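Local coordinates for similar to N-acetyltransferase (Staphylococcus aureus subsp. aureus, PDB 4MBU), which belongs to the Gcn5-related N-acetyltransferase family and probably transfers the acetyl group of acetyl-CoA to an amine of a still undefined acceptor, at residues A[115-120]-A[159-164]; A[18-23]-A[65-70]; A[26-31]-A[153-158]. All blocks are in the same frame, centred on the assembly; numbering follows the deposited sequence.

How the interactions relate
Interactions 1 and 3 share strand 153-163, interaction 1 at its C-terminal end and interaction 3 at its start, with centres about 20 Å apart. Interaction 2 packs helix 13-26 on strand 63-72 of the same mixed sheet, nearer the chain centre; its centre is about 21 Å from that of interaction 1 and 16 Å from that of interaction 3. It touches both: Phe70 CE2 packs 3.8 Å from Tyr115 CE2, and Tyr20 OH lies 3.4 Å from Val30 CG1. Interactions 1 and 3 both face the second subunit. In interaction 1 the side chain of Tyr160 lies about 3 Å from a bound phosphate and about 4 Å from a cadmium ion.

Interaction 1 of 3, residues A[115-120]-A[159-164]; sequences YRTLVA and FYELDL
Arg116 and Asp163 form the charged part of this contact. The guanidinium grips the carboxylate side-on: Arg116 NE meets Asp163 OD1 at 2.7 Å and NH2 meets Asp163 OD2 at 3.0 Å. Both bonds are nearly straight and use the syn sides of the oxygens, which lie in the guanidinium plane, while the nitrogens stand somewhat out of the carboxylate plane; the two planes are 28° apart. A bend in the arginine chain at CB-CG (chi2 63°) turns the guanidinium toward Asp163, and Trp154 of the second subunit adds a cation-pi contact. Asp163 OD1 also accepts from Lys165 N. Backbone bonds join alternate residues; Thr117 and Val119, the non-hydrogen-bonded positions, bond to strand 82-89 instead. Leu118 and Leu162 exchange N-H and C=O in a hydrogen-bonded antiparallel pair, with Leu118 N 2.9 Å from Leu162 O, and Ala120 and Tyr160 repeat the pattern. Beyond the regular strand, Leu164 N still reaches Arg116 O at 2.8 Å, tilted 31° from the carbonyl plane. In the GNAT fold this is the place where the last strand, 153-163, inserts between 117-123 and 139-150. Apolar packing differs on the two faces. Leu118, Leu162, Ala120 and Tyr160 project toward helices 98-112 and 127-135. At the end of the pair, Leu164 CD1 lies 3.8 Å from Tyr115 CB, while its CD2 lies 4.2 Å from Leu118 CB. On the other face Val119 CG1 approaches Phe159 CD2 at 3.9 Å. There, Thr117 OG1 donates to Asn146 O and Glu161 OE1 accepts from Thr145 N, both of the second subunit.

Interaction 2 of 3, residues A[18-23]-A[65-70]; sequences AIYNDA and LGFATF
Leu65 and Gly66 meet Ile19 through their backbone: the methyl Ile19 CD1 lies 3.9 Å from Leu65 C and 4.0 Å from Gly66 N. The isoleucine reaches that far because CD1 is anti to CA (chi2 178°), which carries the methyl from the helix onto the peptide. Leu65 and Gly66 both pair with Phe58, making a classic beta bulge in strand 63-72; Leu65 CB points away from the helix, and the side chain packs on Ile98. Helix 13-26, the first of the GNAT fold, lies across this strand almost at a right angle, 85° between the local axes, which are 9.5 Å apart. Phe67 follows, its CB turned to the helix and its CG between the backbone N and the carbonyl carbon (chi1 80°). The outer edge of its ring does the touching: Phe67 CE1 is 4.3 Å from Ile19 CG2, and CZ is 4.2 Å from Tyr20 CD1, the two aromatic side chains approaching at a slant. Tyr88 of the neighbouring strand 82-89 joins the cluster, meeting Phe67 ring to ring and Tyr20 edge-to-face, and Arg41 makes a cation-pi contact with Tyr20.

Interaction 3 of 3, residues A[26-31]-A[153-158]; sequences NTTAVY and YWLDLA
Tyr31 OH, hydrogen-bonded to Asp123 OD1, sits at the foot of Leu155 and Leu157: it is 3.5 Å from Leu155 CB and 4.0 Å from Leu157 CB. Asp156 O is near, but at too poor an angle for a bond. The phenol thus spans from loop 26-31 to the end of strand 117-123, with Leu155 and Leu157 packed against its hydroxyl. Over one face of the ring stands Leu155 CD1, 3.9 Å from the Tyr31 ring centroid and 17° off the normal, a CH-pi contact made by two side chains reaching from opposite directions. Leu157 CD1 comes in obliquely to the same ring. In the GNAT fold, loop 26-31 follows the first helix, and segment 153-158 is the opening half of strand 153-163; in relatives this loop commonly lies near the acceptor site. Leu155 CG, anti to the carbonyl carbon (chi1 -50°), sends its methyls to two residues of the loop: CD1 lies over Tyr31, and Leu155 CD2 is 3.9 Å from Thr28 CG2. Thr28 CG2 also lies 4.1 Å from Tyr153 OH, the threonine and tyrosine side chains crossing at about a right angle. Within the loop, Thr27 OG1 accepts from Ala29 N at 3.0 Å, an ST turn, and gives its own hydrogen to Ala23 O at the end of helix 13-26. Tyr79 of the second subunit meets the Tyr31 ring.

Interaction 1 of 3, residues A[115-120]-A[159-164]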
loop_
_atom_site.group_PDB
_atom_site.type_symbol
_atom_site.label_atom_id
_atom_site.label_comp_id
_atom_site.label_asym_id
_atom_site.label_seq_id
_atom_site.Cartn_x
_atom_site.Cartn_y
_atom_site.Cartn_z
ATOM N N TYR A 115 24.433 -0.072 -9.819
ATOM C CA TYR A 115 23.381 -0.975 -9.375
ATOM C C TYR A 115 22.124 -0.743 -10.209
ATOM O O TYR A 115 21.993 0.288 -10.876
ATOM C CB TYR A 115 23.123 -0.817 -7.869
ATOM C CG TYR A 115 24.305 -1.277 -7.034
ATOM C CD1 TYR A 115 24.558 -2.627 -6.857
ATOM C CD2 TYR A 115 25.175 -0.360 -6.441
ATOM C CE1 TYR A 115 25.631 -3.063 -6.103
ATOM C CE2 TYR A 115 26.262 -0.788 -5.677
ATOM C CZ TYR A 115 26.478 -2.142 -5.520
ATOM O OH TYR A 115 27.536 -2.599 -4.772
ATOM N N ARG A 116 21.209 -1.707 -10.190
ATOM C CA ARG A 116 19.984 -1.609 -10.981
ATOM C C ARG A 116 18.793 -1.273 -10.104
ATOM O O ARG A 116 17.914 -0.498 -10.496
ATOM C CB ARG A 116 19.707 -2.933 -11.706
ATOM C CG ARG A 116 18.346 -2.958 -12.451
ATOM C CD ARG A 116 18.313 -1.902 -13.554
ATOM N NE ARG A 116 16.982 -1.661 -14.114
ATOM C CZ ARG A 116 16.460 -2.335 -15.140
ATOM N NH1 ARG A 116 17.144 -3.322 -15.712
ATOM N NH2 ARG A 116 15.244 -2.032 -15.587
ATOM N N THR A 117 18.765 -1.871 -8.913
ATOM C CA THR A 117 17.566 -1.857 -8.081
ATOM C C THR A 117 17.898 -1.545 -6.628
ATOM O O THR A 117 18.731 -2.228 -6.003
ATOM C CB THR A 117 16.826 -3.210 -8.176
ATOM O OG1 THR A 117 16.459 -3.444 -9.545
ATOM C CG2 THR A 117 15.573 -3.215 -7.299
ATOM N N LEU A 118 17.255 -0.501 -6.099
ATOM C CA LEU A 118 17.434 -0.113 -4.697
ATOM C C LEU A 118 16.168 -0.449 -3.906
ATOM O O LEU A 118 15.063 -0.023 -4.268
ATOM C CB LEU A 118 17.778 1.381 -4.592
ATOM C CG LEU A 118 18.040 2.012 -3.214
ATOM C CD1 LEU A 118 19.184 1.295 -2.531
ATOM C CD2 LEU A 118 18.369 3.491 -3.360
ATOM N N VAL A 119 16.333 -1.216 -2.832
ATOM C CA VAL A 119 15.211 -1.719 -2.033
ATOM C C VAL A 119 15.227 -1.147 -0.604
ATOM O O VAL A 119 16.285 -1.028 0.036
ATOM C CB VAL A 119 15.206 -3.271 -1.951
ATOM C CG1 VAL A 119 13.994 -3.759 -1.159
ATOM C CG2 VAL A 119 15.208 -3.910 -3.345
ATOM N N ALA A 120 14.041 -0.758 -0.139
ATOM C CA ALA A 120 13.817 -0.324 1.231
ATOM C C ALA A 120 12.862 -1.293 1.898
ATOM O O ALA A 120 11.771 -1.561 1.374
ATOM C CB ALA A 120 13.213 1.067 1.262
ATOM N N PHE A 159 7.932 -3.526 1.228
ATOM C CA PHE A 159 9.101 -3.345 0.382
ATOM C C PHE A 159 8.818 -2.228 -0.609
ATOM O O PHE A 159 7.787 -2.235 -1.285
ATOM C CB PHE A 159 9.405 -4.627 -0.385
ATOM C CG PHE A 159 10.133 -5.663 0.419
ATOM C CD1 PHE A 159 9.720 -6.982 0.390
ATOM C CD2 PHE A 159 11.248 -5.335 1.166
ATOM C CE1 PHE A 159 10.387 -7.949 1.110
ATOM C CE2 PHE A 159 11.920 -6.306 1.896
ATOM C CZ PHE A 159 11.490 -7.610 1.862
ATOM N N TYR A 160 9.732 -1.269 -0.689
ATOM C CA TYR A 160 9.649 -0.220 -1.696
ATOM C C TYR A 160 10.862 -0.334 -2.587
ATOM O O TYR A 160 11.955 -0.657 -2.120
ATOM C CB TYR A 160 9.554 1.168 -1.048
ATOM C CG TYR A 160 8.171 1.440 -0.496
ATOM C CD1 TYR A 160 7.271 2.259 -1.178
ATOM C CD2 TYR A 160 7.755 0.852 0.687
ATOM C CE1 TYR A 160 6.002 2.480 -0.682
ATOM C CE2 TYR A 160 6.493 1.075 1.192
ATOM C CZ TYR A 160 5.622 1.886 0.499
ATOM O OH TYR A 160 4.361 2.110 0.998
ATOM N N GLU A 161 10.675 -0.118 -3.882
ATOM C CA GLU A 161 11.816 -0.256 -4.778
ATOM C C GLU A 161 11.928 0.869 -5.787
ATOM O O GLU A 161 10.922 1.390 -6.289
ATOM C CB GLU A 161 11.846 -1.633 -5.466
ATOM C CG GLU A 161 10.787 -1.867 -6.522
ATOM C CD GLU A 161 10.950 -3.214 -7.216
ATOM O OE1 GLU A 161 9.939 -3.927 -7.363
ATOM O OE2 GLU A 161 12.082 -3.554 -7.628
ATOM N N LEU A 162 13.174 1.241 -6.056
ATOM C CA LEU A 162 13.508 2.196 -7.101
ATOM C C LEU A 162 14.332 1.520 -8.182
ATOM O O LEU A 162 15.374 0.893 -7.890
ATOM C CB LEU A 162 14.309 3.350 -6.510
ATOM C CG LEU A 162 14.841 4.420 -7.460
ATOM C CD1 LEU A 162 13.688 5.202 -8.104
ATOM C CD2 LEU A 162 15.769 5.356 -6.700
ATOM N N ASP A 163 13.855 1.641 -9.424
ATOM C CA ASP A 163 14.636 1.272 -10.601
ATOM C C ASP A 163 15.632 2.388 -10.882
ATOM O O ASP A 163 15.247 3.496 -11.280
ATOM C CB ASP A 163 13.743 1.090 -11.833
ATOM C CG ASP A 163 14.503 0.491 -13.022
ATOM O OD1 ASP A 163 15.758 0.425 -12.978
ATOM O OD2 ASP A 163 13.854 0.072 -14.002
ATOM N N LEU A 164 16.914 2.088 -10.681
ATOM C CA LEU A 164 17.976 3.071 -10.860
ATOM C C LEU A 164 18.346 3.360 -12.333
ATOM O O LEU A 164 19.136 4.273 -12.604
ATOM C CB LEU A 164 19.218 2.625 -10.091
ATOM C CG LEU A 164 19.023 2.384 -8.600
ATOM C CD1 LEU A 164 20.259 1.736 -8.035
ATOM C CD2 LEU A 164 18.758 3.695 -7.913
#

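Interaction 2 of 3, residues A[18-23]-A[65-70]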
loop_
_atom_site.group_PDB
_atom_site.type_symbol
_atom_site.label_atom_id
_atom_site.label_comp_id
_atom_site.label_asym_id
_atom_site.label_seq_id
_atom_site.Cartn_x
_atom_site.Cartn_y
_atom_site.Cartn_z
ATOM N N ALA A 18 24.549 5.689 19.162
ATOM C CA ALA A 18 23.469 6.211 19.992
ATOM C C ALA A 18 22.202 6.230 19.164
ATOM O O ALA A 18 21.163 5.685 19.577
ATOM C CB ALA A 18 23.802 7.602 20.507
ATOM N N ILE A 19 22.318 6.791 17.959
ATOM C CA ILE A 19 21.157 6.952 17.096
ATOM C C ILE A 19 20.523 5.572 16.894
ATOM O O ILE A 19 19.328 5.381 17.156
ATOM C CB ILE A 19 21.546 7.597 15.738
ATOM C CG1 ILE A 19 22.108 9.006 15.951
ATOM C CG2 ILE A 19 20.353 7.659 14.807
ATOM C CD1 ILE A 19 22.564 9.680 14.640
ATOM N N TYR A 20 21.360 4.598 16.528
ATOM C CA TYR A 20 20.883 3.257 16.212
ATOM C C TYR A 20 20.193 2.690 17.432
ATOM O O TYR A 20 19.070 2.194 17.338
ATOM C CB TYR A 20 22.049 2.362 15.796
ATOM C CG TYR A 20 21.668 1.018 15.195
ATOM C CD1 TYR A 20 21.101 0.932 13.927
ATOM C CD2 TYR A 20 21.932 -0.167 15.874
ATOM C CE1 TYR A 20 20.790 -0.308 13.364
ATOM C CE2 TYR A 20 21.633 -1.397 15.328
ATOM C CZ TYR A 20 21.058 -1.463 14.074
ATOM O OH TYR A 20 20.766 -2.693 13.539
ATOM N N ASN A 21 20.834 2.817 18.590
ATOM C CA ASN A 21 20.268 2.190 19.779
ATOM C C ASN A 21 18.954 2.839 20.185
ATOM O O ASN A 21 18.053 2.152 20.671
ATOM C CB ASN A 21 21.264 2.165 20.942
ATOM C CG ASN A 21 22.251 1.026 20.829
ATOM O OD1 ASN A 21 21.998 0.041 20.128
ATOM N ND2 ASN A 21 23.381 1.144 21.528
ATOM N N ASP A 22 18.825 4.145 19.940
ATOM C CA ASP A 22 17.575 4.823 20.261
ATOM C C ASP A 22 16.481 4.146 19.438
ATOM O O ASP A 22 15.416 3.776 19.953
ATOM C CB ASP A 22 17.669 6.312 19.920
ATOM C CG ASP A 22 16.832 7.180 20.846
ATOM O OD1 ASP A 22 16.848 6.935 22.072
ATOM O OD2 ASP A 22 16.165 8.114 20.351
ATOM N N ALA A 23 16.798 3.902 18.170
ATOM C CA ALA A 23 15.832 3.323 17.254
ATOM C C ALA A 23 15.472 1.915 17.714
ATOM O O ALA A 23 14.322 1.473 17.568
ATOM C CB ALA A 23 16.386 3.323 15.839
ATOM N N LEU A 65 23.892 14.075 13.117
ATOM C CA LEU A 65 22.452 14.015 13.363
ATOM C C LEU A 65 21.789 12.919 12.549
ATOM O O LEU A 65 20.597 12.637 12.730
ATOM C CB LEU A 65 21.785 15.360 13.054
ATOM C CG LEU A 65 22.348 16.567 13.820
ATOM C CD1 LEU A 65 21.562 17.835 13.502
ATOM C CD2 LEU A 65 22.370 16.314 15.326
ATOM N N GLY A 66 22.531 12.315 11.626
ATOM C CA GLY A 66 21.936 11.186 10.924
ATOM C C GLY A 66 22.959 10.355 10.192
ATOM O O GLY A 66 24.065 10.836 9.940
ATOM N N PHE A 67 22.607 9.116 9.856
ATOM C CA PHE A 67 23.494 8.290 9.031
ATOM C C PHE A 67 22.710 7.375 8.107
ATOM O O PHE A 67 21.510 7.192 8.289
ATOM C CB PHE A 67 24.518 7.520 9.877
ATOM C CG PHE A 67 23.984 6.273 10.514
ATOM C CD1 PHE A 67 23.310 6.330 11.730
ATOM C CD2 PHE A 67 24.198 5.030 9.919
ATOM C CE1 PHE A 67 22.828 5.157 12.332
ATOM C CE2 PHE A 67 23.727 3.861 10.515
ATOM C CZ PHE A 67 23.037 3.924 11.720
ATOM N N ALA A 68 23.389 6.834 7.096
ATOM C CA ALA A 68 22.734 6.045 6.052
ATOM C C ALA A 68 23.722 5.151 5.337
ATOM O O ALA A 68 24.884 5.511 5.147
ATOM C CB ALA A 68 22.047 6.949 5.051
ATOM N N THR A 69 23.254 3.981 4.920
ATOM C CA THR A 69 24.138 3.062 4.237
ATOM C C THR A 69 23.367 2.160 3.279
ATOM O O THR A 69 22.136 2.096 3.327
ATOM C CB THR A 69 24.947 2.211 5.260
ATOM O OG1 THR A 69 25.910 1.409 4.567
ATOM C CG2 THR A 69 24.023 1.298 6.062
ATOM N N PHE A 70 24.082 1.488 2.379
ATOM C CA PHE A 70 23.453 0.383 1.656
ATOM C C PHE A 70 24.342 -0.853 1.598
ATOM O O PHE A 70 25.541 -0.779 1.883
ATOM C CB PHE A 70 22.878 0.795 0.285
ATOM C CG PHE A 70 23.912 1.182 -0.765
ATOM C CD1 PHE A 70 23.881 2.443 -1.343
ATOM C CD2 PHE A 70 24.865 0.271 -1.217
ATOM C CE1 PHE A 70 24.794 2.794 -2.333
ATOM C CE2 PHE A 70 25.795 0.629 -2.194
ATOM C CZ PHE A 70 25.754 1.886 -2.753
#

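Interaction 3 of 3, residues A[26-31]-A[153-158]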
loop_
_atom_site.group_PDB
_atom_site.type_symbol
_atom_site.label_atom_id
_atom_site.label_comp_id
_atom_site.label_asym_id
_atom_site.label_seq_id
_atom_site.Cartn_x
_atom_site.Cartn_y
_atom_site.Cartn_z
ATOM N N ASN A 26 13.089 2.317 21.029
ATOM C CA ASN A 26 11.799 3.007 20.983
ATOM C C ASN A 26 10.926 2.781 19.755
ATOM O O ASN A 26 9.755 3.148 19.755
ATOM C CB ASN A 26 12.022 4.511 21.146
ATOM C CG ASN A 26 12.628 4.851 22.480
ATOM O OD1 ASN A 26 13.784 5.278 22.557
ATOM N ND2 ASN A 26 11.855 4.641 23.554
ATOM N N THR A 27 11.492 2.219 18.698
ATOM C CA THR A 27 10.753 2.133 17.441
ATOM C C THR A 27 10.878 0.764 16.804
ATOM O O THR A 27 11.661 -0.083 17.250
ATOM C CB THR A 27 11.236 3.184 16.403
ATOM O OG1 THR A 27 12.459 2.732 15.812
ATOM C CG2 THR A 27 11.471 4.554 17.061
ATOM N N THR A 28 10.115 0.574 15.736
ATOM C CA THR A 28 10.167 -0.633 14.932
ATOM C C THR A 28 11.046 -0.420 13.701
ATOM O O THR A 28 10.959 -1.168 12.732
ATOM C CB THR A 28 8.775 -0.995 14.449
ATOM O OG1 THR A 28 8.248 0.108 13.708
ATOM C CG2 THR A 28 7.862 -1.279 15.629
ATOM N N ALA A 29 11.873 0.621 13.734
ATOM C CA ALA A 29 12.751 0.925 12.611
ATOM C C ALA A 29 13.877 -0.113 12.491
ATOM O O ALA A 29 14.465 -0.287 11.424
ATOM C CB ALA A 29 13.329 2.327 12.757
ATOM N N VAL A 30 14.174 -0.787 13.601
ATOM C CA VAL A 30 15.143 -1.880 13.626
ATOM C C VAL A 30 14.458 -3.086 14.261
ATOM O O VAL A 30 14.009 -3.006 15.412
ATOM C CB VAL A 30 16.378 -1.519 14.477
ATOM C CG1 VAL A 30 17.465 -2.575 14.305
ATOM C CG2 VAL A 30 16.929 -0.151 14.089
ATOM N N TYR A 31 14.354 -4.192 13.519
ATOM C CA TYR A 31 13.742 -5.409 14.055
ATOM C C TYR A 31 14.726 -6.126 15.006
ATOM O O TYR A 31 15.055 -7.304 14.830
ATOM C CB TYR A 31 13.271 -6.351 12.932
ATOM C CG TYR A 31 11.969 -5.957 12.226
ATOM C CD1 TYR A 31 11.522 -4.639 12.214
ATOM C CD2 TYR A 31 11.184 -6.916 11.581
ATOM C CE1 TYR A 31 10.337 -4.283 11.567
ATOM C CE2 TYR A 31 9.992 -6.563 10.919
ATOM C CZ TYR A 31 9.584 -5.241 10.924
ATOM O OH TYR A 31 8.414 -4.858 10.287
ATOM N N TYR A 153 3.340 -6.763 19.652
ATOM C CA TYR A 153 2.459 -6.869 18.493
ATOM C C TYR A 153 3.154 -7.351 17.212
ATOM O O TYR A 153 4.385 -7.287 17.080
ATOM C CB TYR A 153 1.655 -5.584 18.280
ATOM C CG TYR A 153 2.463 -4.311 18.272
ATOM C CD1 TYR A 153 3.177 -3.928 17.139
ATOM C CD2 TYR A 153 2.480 -3.466 19.378
ATOM C CE1 TYR A 153 3.908 -2.749 17.113
ATOM C CE2 TYR A 153 3.211 -2.282 19.363
ATOM C CZ TYR A 153 3.925 -1.931 18.226
ATOM O OH TYR A 153 4.651 -0.759 18.193
ATOM N N TRP A 154 2.355 -7.865 16.284
ATOM C CA TRP A 154 2.882 -8.369 15.031
ATOM C C TRP A 154 3.179 -7.207 14.089
ATOM O O TRP A 154 2.489 -6.197 14.113
ATOM C CB TRP A 154 1.910 -9.383 14.423
ATOM C CG TRP A 154 1.820 -10.619 15.269
ATOM C CD1 TRP A 154 0.835 -10.932 16.170
ATOM C CD2 TRP A 154 2.773 -11.693 15.328
ATOM N NE1 TRP A 154 1.115 -12.141 16.778
ATOM C CE2 TRP A 154 2.296 -12.628 16.277
ATOM C CE3 TRP A 154 3.980 -11.954 14.669
ATOM C CZ2 TRP A 154 2.985 -13.805 16.581
ATOM C CZ3 TRP A 154 4.660 -13.122 14.969
ATOM C CH2 TRP A 154 4.164 -14.034 15.920
ATOM N N LEU A 155 4.226 -7.354 13.286
ATOM C CA LEU A 155 4.743 -6.287 12.432
ATOM C C LEU A 155 4.702 -6.728 10.974
ATOM O O LEU A 155 5.017 -7.893 10.647
ATOM C CB LEU A 155 6.195 -5.953 12.786
ATOM C CG LEU A 155 6.588 -5.695 14.237
ATOM C CD1 LEU A 155 8.102 -5.463 14.348
ATOM C CD2 LEU A 155 5.831 -4.488 14.775
ATOM N N ASP A 156 4.334 -5.775 10.119
ATOM C CA ASP A 156 4.270 -5.977 8.678
ATOM C C ASP A 156 5.417 -5.218 8.033
ATOM O O ASP A 156 5.650 -4.049 8.343
ATOM C CB ASP A 156 2.939 -5.450 8.111
ATOM C CG ASP A 156 1.712 -6.132 8.728
ATOM O OD1 ASP A 156 1.842 -7.200 9.361
ATOM O OD2 ASP A 156 0.603 -5.593 8.565
ATOM N N LEU A 157 6.127 -5.875 7.124
ATOM C CA LEU A 157 7.239 -5.243 6.443
ATOM C C LEU A 157 6.865 -4.943 5.000
ATOM O O LEU A 157 6.533 -5.843 4.235
ATOM C CB LEU A 157 8.476 -6.150 6.485
ATOM C CG LEU A 157 9.735 -5.546 5.857
ATOM C CD1 LEU A 157 10.233 -4.391 6.717
ATOM C CD2 LEU A 157 10.830 -6.596 5.680
ATOM N N ALA A 158 6.912 -3.669 4.634
ATOM C CA ALA A 158 6.635 -3.259 3.265
ATOM C C ALA A 158 7.937 -3.103 2.482
ATOM O O ALA A 158 8.937 -2.629 3.005
ATOM C CB ALA A 158 5.850 -1.971 3.249
#